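Local coordinates for protein uridylate-specific endoribonuclease nsp11 (Prrsv 16244b, PDB 5EYI) that probably acts as a uridylate-specific endoribonuclease, degrading viral polyuridine sequences and so helping the virus escape host double-stranded RNA sensors, at residues P9-N14 with T103-G108; G144-T149 with D217-F222. The protein carries 1 engineered substitution. All coordinates share one frame; numbering follows the deposited sequence.

Contact 1: residues P9-N14 with T103-G108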
loop_
_atom_site.group_PDB
_atom_site.type_symbol
_atom_site.label_atom_id
_atom_site.label_comp_id
_atom_site.label_asym_id
_atom_site.label_seq_id
_atom_site.Cartn_x
_atom_site.Cartn_y
_atom_site.Cartn_z
ATOM N N PRO A 9 9.384 -22.409 12.915
ATOM C CA PRO A 9 8.069 -23.078 12.802
ATOM C C PRO A 9 7.073 -22.427 11.838
ATOM O O PRO A 9 6.443 -23.122 11.042
ATOM C CB PRO A 9 7.552 -23.078 14.240
ATOM C CG PRO A 9 8.793 -23.129 15.073
ATOM C CD PRO A 9 9.851 -22.366 14.316
ATOM N N LYS A 10 6.981 -21.104 11.890
ATOM C CA LYS A 10 6.053 -20.341 11.052
ATOM C C LYS A 10 6.174 -20.572 9.542
ATOM O O LYS A 10 5.162 -20.530 8.848
ATOM C CB LYS A 10 6.163 -18.848 11.352
ATOM C CG LYS A 10 7.519 -18.220 11.052
ATOM C CD LYS A 10 7.659 -16.896 11.769
ATOM C CE LYS A 10 9.060 -16.346 11.603
ATOM N NZ LYS A 10 9.222 -15.084 12.371
ATOM N N VAL A 11 7.391 -20.808 9.042
ATOM C CA VAL A 11 7.615 -21.064 7.614
ATOM C C VAL A 11 6.875 -22.332 7.193
ATOM O O VAL A 11 6.139 -22.330 6.195
ATOM C CB VAL A 11 9.124 -21.190 7.275
ATOM C CG1 VAL A 11 9.353 -21.867 5.934
ATOM C CG2 VAL A 11 9.788 -19.821 7.275
ATOM N N ALA A 12 7.095 -23.408 7.944
ATOM C CA ALA A 12 6.422 -24.685 7.680
ATOM C C ALA A 12 4.911 -24.558 7.870
ATOM O O ALA A 12 4.158 -25.054 7.041
ATOM C CB ALA A 12 6.978 -25.792 8.571
ATOM N N HIS A 13 4.477 -23.885 8.946
ATOM C CA HIS A 13 3.045 -23.699 9.212
ATOM C C HIS A 13 2.360 -23.015 8.028
ATOM O O HIS A 13 1.311 -23.470 7.567
ATOM C CB HIS A 13 2.784 -22.867 10.467
ATOM C CG HIS A 13 3.279 -23.473 11.737
ATOM N ND1 HIS A 13 3.603 -24.806 11.864
ATOM C CD2 HIS A 13 3.483 -22.924 12.957
ATOM C CE1 HIS A 13 4.009 -25.043 13.097
ATOM N NE2 HIS A 13 3.933 -23.921 13.784
ATOM N N ASN A 14 2.986 -21.968 7.500
ATOM C CA ASN A 14 2.438 -21.245 6.347
ATOM C C ASN A 14 2.278 -22.112 5.095
ATOM O O ASN A 14 1.476 -21.780 4.232
ATOM C CB ASN A 14 3.285 -20.001 6.033
ATOM C CG ASN A 14 3.261 -18.973 7.164
ATOM O OD1 ASN A 14 2.354 -18.961 7.984
ATOM N ND2 ASN A 14 4.262 -18.120 7.212
ATOM N N THR A 103 9.465 -16.153 -2.168
ATOM C CA THR A 103 9.108 -15.475 -0.916
ATOM C C THR A 103 10.308 -14.776 -0.300
ATOM O O THR A 103 11.440 -15.163 -0.555
ATOM C CB THR A 103 8.504 -16.468 0.121
ATOM O OG1 THR A 103 8.057 -15.754 1.279
ATOM C CG2 THR A 103 9.510 -17.510 0.555
ATOM N N VAL A 104 10.050 -13.747 0.503
ATOM C CA VAL A 104 11.065 -13.241 1.424
ATOM C C VAL A 104 10.941 -14.021 2.734
ATOM O O VAL A 104 9.915 -14.669 2.996
ATOM C CB VAL A 104 11.017 -11.697 1.629
ATOM C CG1 VAL A 104 11.075 -10.987 0.286
ATOM C CG2 VAL A 104 9.790 -11.234 2.387
ATOM N N PHE A 105 11.995 -13.959 3.544
ATOM C CA PHE A 105 12.079 -14.756 4.762
ATOM C C PHE A 105 12.301 -13.899 5.992
ATOM O O PHE A 105 13.030 -12.916 5.951
ATOM C CB PHE A 105 13.188 -15.804 4.623
ATOM C CG PHE A 105 12.828 -16.931 3.696
ATOM C CD1 PHE A 105 12.025 -17.969 4.138
ATOM C CD2 PHE A 105 13.269 -16.941 2.380
ATOM C CE1 PHE A 105 11.669 -19.000 3.286
ATOM C CE2 PHE A 105 12.915 -17.968 1.524
ATOM C CZ PHE A 105 12.120 -19.001 1.976
ATOM N N SER A 106 11.664 -14.277 7.090
ATOM C CA SER A 106 11.993 -13.732 8.400
ATOM C C SER A 106 13.391 -14.199 8.782
ATOM O O SER A 106 13.813 -15.295 8.411
ATOM C CB SER A 106 10.995 -14.203 9.452
ATOM O OG SER A 106 9.725 -13.631 9.226
ATOM N N THR A 107 14.088 -13.380 9.556
ATOM C CA THR A 107 15.522 -13.563 9.802
ATOM C C THR A 107 15.874 -14.303 11.082
ATOM O O THR A 107 17.055 -14.526 11.349
ATOM C CB THR A 107 16.212 -12.199 9.840
ATOM O OG1 THR A 107 15.570 -11.379 10.825
ATOM C CG2 THR A 107 16.122 -11.539 8.485
ATOM N N GLY A 108 14.872 -14.667 11.881
ATOM C CA GLY A 108 15.098 -15.307 13.177
ATOM C C GLY A 108 15.310 -14.346 14.329
ATOM O O GLY A 108 15.448 -14.783 15.484
HETATM O O HOH W 1 11.820 -14.432 12.574
#
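The ring of F105 receives V11 at its edge: the methyl CG2 lies near the ring plane, 4.3 Å from CD1, while F207 meets the same ring with the planes about 80° apart. The CG2 branch of V11 does the touching, and the side chain also rests on Y87 and L89 of strand 85-93, so a compact branched residue suits this buried helix face.

The contact joins helix 9-14 of the N-terminal domain to the segment that leads into helix 109-112 of the NendoU domain. G108 holds the N-cap position there, and its positive phi of 87° favours glycine.

K10 spans the seam. With CG between the backbone N and the carbonyl carbon (chi1 63°) and the rest extended, its chain delivers CE alongside S106 CB at 3.6 Å. K10 NZ stands 3.5 Å from S106 OG without bonding to it. The length of the lysine carries its charge to E111, with which it forms a salt bridge, and NZ also donates to E160 O; the short serine lets CB pack on the lysine chain while OG bonds to D206. A water accepts from K10 NZ at 2.7 Å and from G108 N at 3.1 Å, bridging the two segments.

Contact 2: residues G144-T149 with D217-F222; sequences GCHHVT and DKTAYF
H146 lies against Y221, bringing a loop of the NendoU fold onto strand 219-223, an outermost strand, within this chain, of the three-stranded antiparallel sheet 198-205, 208-215 and 219-223. H146 is predicted to be an active-site residue, as is H131; its side chain is about 8 Å from that of A175, a third predicted position, which carries the engineered substitution. The strand is entered through a classic beta bulge, in which K218 and T219 together face one residue of strand 208-215.

The main apolar interaction is CH-pi. Y221 CB sits over one face of the H146 imidazole, 3.5 Å from the ring centroid and only 10° off the normal. Between the aromatic rings the relation is oblique, with centroids 5.3 Å apart and planes at 37°. The strand backbone places Y221 CB; chi1 of 59° turns only the phenol, whose far end leads away while CD1 stays 3.9 Å from H146 CE1. A flat histidine suits this place because its face can pack while NE2, at the rim, is bonded to E195 of the second subunit, a residue that also packs on Y221.

Two polar atoms approach the imidazole obliquely, from the same side as Y221 CB. A220 O is 3.5 Å from H146 ND1 but is not bonded to it, and T219 OG1 is 4.2 Å from H146 CE1. Beta-branched threonine suits the strand, and its OG1 makes a weak hydrogen bond to H131 ND1.

Within the loop, H147 ND1 and T149 OG1 share a nearly straight 2.7 Å hydrogen bond, which either could donate, with the hydroxyl in the imidazole plane.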
loop_
_atom_site.group_PDB
_atom_site.type_symbol
_atom_site.label_atom_id
_atom_site.label_comp_id
_atom_site.label_asym_id
_atom_site.label_seq_id
_atom_site.Cartn_x
_atom_site.Cartn_y
_atom_site.Cartn_z
ATOM N N GLY A 144 4.972 4.478 12.894
ATOM C CA GLY A 144 6.018 3.798 12.153
ATOM C C GLY A 144 7.054 2.953 12.888
ATOM O O GLY A 144 8.255 3.089 12.665
ATOM N N CYS A 145 6.603 2.040 13.719
ATOM C CA CYS A 145 7.511 1.125 14.395
ATOM C C CYS A 145 7.291 -0.260 13.838
ATOM O O CYS A 145 6.845 -1.159 14.545
ATOM C CB CYS A 145 7.234 1.168 15.886
ATOM S SG CYS A 145 7.578 2.797 16.533
ATOM N N HIS A 146 7.603 -0.427 12.559
ATOM C CA HIS A 146 7.228 -1.644 11.843
ATOM C C HIS A 146 8.353 -2.666 11.680
ATOM O O HIS A 146 8.201 -3.631 10.942
ATOM C CB HIS A 146 6.614 -1.272 10.503
ATOM C CG HIS A 146 5.336 -0.497 10.625
ATOM N ND1 HIS A 146 5.240 0.826 10.267
ATOM C CD2 HIS A 146 4.105 -0.856 11.057
ATOM C CE1 HIS A 146 4.005 1.249 10.466
ATOM N NE2 HIS A 146 3.297 0.248 10.949
ATOM N N HIS A 147 9.458 -2.489 12.399
ATOM C CA HIS A 147 10.573 -3.413 12.304
ATOM C C HIS A 147 11.077 -3.813 13.684
ATOM O O HIS A 147 10.915 -3.080 14.655
ATOM C CB HIS A 147 11.708 -2.813 11.470
ATOM C CG HIS A 147 12.635 -3.837 10.901
ATOM N ND1 HIS A 147 13.961 -3.925 11.258
ATOM C CD2 HIS A 147 12.417 -4.842 10.022
ATOM C CE1 HIS A 147 14.528 -4.931 10.615
ATOM N NE2 HIS A 147 13.611 -5.508 9.859
ATOM N N VAL A 148 11.692 -4.990 13.744
ATOM C CA VAL A 148 12.252 -5.531 14.974
ATOM C C VAL A 148 13.352 -4.638 15.562
ATOM O O VAL A 148 13.649 -4.728 16.751
ATOM C CB VAL A 148 12.801 -6.959 14.742
ATOM C CG1 VAL A 148 14.093 -6.922 13.930
ATOM C CG2 VAL A 148 12.991 -7.693 16.067
ATOM N N THR A 149 13.946 -3.801 14.718
ATOM C CA THR A 149 14.941 -2.814 15.118
ATOM C C THR A 149 14.341 -1.442 15.513
ATOM O O THR A 149 15.086 -0.544 15.925
ATOM C CB THR A 149 15.970 -2.603 13.978
ATOM O OG1 THR A 149 15.311 -2.134 12.791
ATOM C CG2 THR A 149 16.697 -3.910 13.658
ATOM N N ASP A 217 8.049 8.191 0.225
ATOM C CA ASP A 217 8.826 9.027 1.158
ATOM C C ASP A 217 8.215 9.208 2.545
ATOM O O ASP A 217 8.540 10.181 3.232
ATOM C CB ASP A 217 9.092 10.406 0.546
ATOM C CG ASP A 217 9.811 10.322 -0.769
ATOM O OD1 ASP A 217 10.774 9.534 -0.873
ATOM O OD2 ASP A 217 9.412 11.047 -1.701
ATOM N N LYS A 218 7.354 8.283 2.970
ATOM C CA LYS A 218 6.678 8.410 4.257
ATOM C C LYS A 218 6.781 7.131 5.064
ATOM O O LYS A 218 7.514 7.089 6.038
ATOM C CB LYS A 218 5.231 8.858 4.074
ATOM C CG LYS A 218 5.140 10.351 3.802
ATOM C CD LYS A 218 3.783 10.803 3.282
ATOM C CE LYS A 218 3.808 12.305 3.026
ATOM N NZ LYS A 218 2.593 12.790 2.318
ATOM N N THR A 219 6.082 6.083 4.655
ATOM C CA THR A 219 5.996 4.890 5.488
ATOM C C THR A 219 5.727 3.653 4.665
ATOM O O THR A 219 5.386 3.722 3.477
ATOM C CB THR A 219 4.929 5.064 6.615
ATOM O OG1 THR A 219 5.133 4.093 7.659
ATOM C CG2 THR A 219 3.500 4.959 6.065
ATOM N N ALA A 220 5.910 2.515 5.317
ATOM C CA ALA A 220 5.644 1.221 4.722
ATOM C C ALA A 220 5.408 0.204 5.823
ATOM O O ALA A 220 6.041 0.259 6.877
ATOM C CB ALA A 220 6.785 0.775 3.827
ATOM N N TYR A 221 4.480 -0.705 5.574
ATOM C CA TYR A 221 4.164 -1.746 6.528
ATOM C C TYR A 221 3.489 -2.898 5.841
ATOM O O TYR A 221 2.869 -2.729 4.779
ATOM C CB TYR A 221 3.279 -1.222 7.658
ATOM C CG TYR A 221 1.937 -0.625 7.257
ATOM C CD1 TYR A 221 1.725 0.746 7.298
ATOM C CD2 TYR A 221 0.870 -1.437 6.880
ATOM C CE1 TYR A 221 0.492 1.294 6.967
ATOM C CE2 TYR A 221 -0.355 -0.904 6.535
ATOM C CZ TYR A 221 -0.549 0.462 6.584
ATOM O OH TYR A 221 -1.788 0.994 6.248
ATOM N N PHE A 222 3.615 -4.060 6.469
ATOM C CA PHE A 222 3.004 -5.278 5.982
ATOM C C PHE A 222 1.634 -5.451 6.589
ATOM O O PHE A 222 1.334 -4.916 7.654
ATOM C CB PHE A 222 3.848 -6.494 6.324
ATOM C CG PHE A 222 4.982 -6.724 5.384
ATOM C CD1 PHE A 222 4.747 -7.261 4.119
ATOM C CD2 PHE A 222 6.280 -6.435 5.761
ATOM C CE1 PHE A 222 5.789 -7.509 3.251
ATOM C CE2 PHE A 222 7.329 -6.674 4.897
ATOM C CZ PHE A 222 7.085 -7.212 3.641
#

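How the contacts relate
Contact 1 closes before contact 2 opens along the chain, and their centres lie 19 Å apart, with nearest atoms about 5 Å from each other and not touching. Contact 1 is near the centre of the molecule and joins the N-terminal domain to the NendoU domain; contact 2, about 15 Å from that centre, lies wholly within the NendoU domain. The antiparallel sheet links their surroundings: residues 103-108 pack on strand 198-205 at one outer position, while 219-223 forms the other. Helix 109-112, which directly follows 103-108, also touches H147, V148 and T149. The domain seam is thus structurally connected to the predicted active-site region, where the second subunit also reaches in.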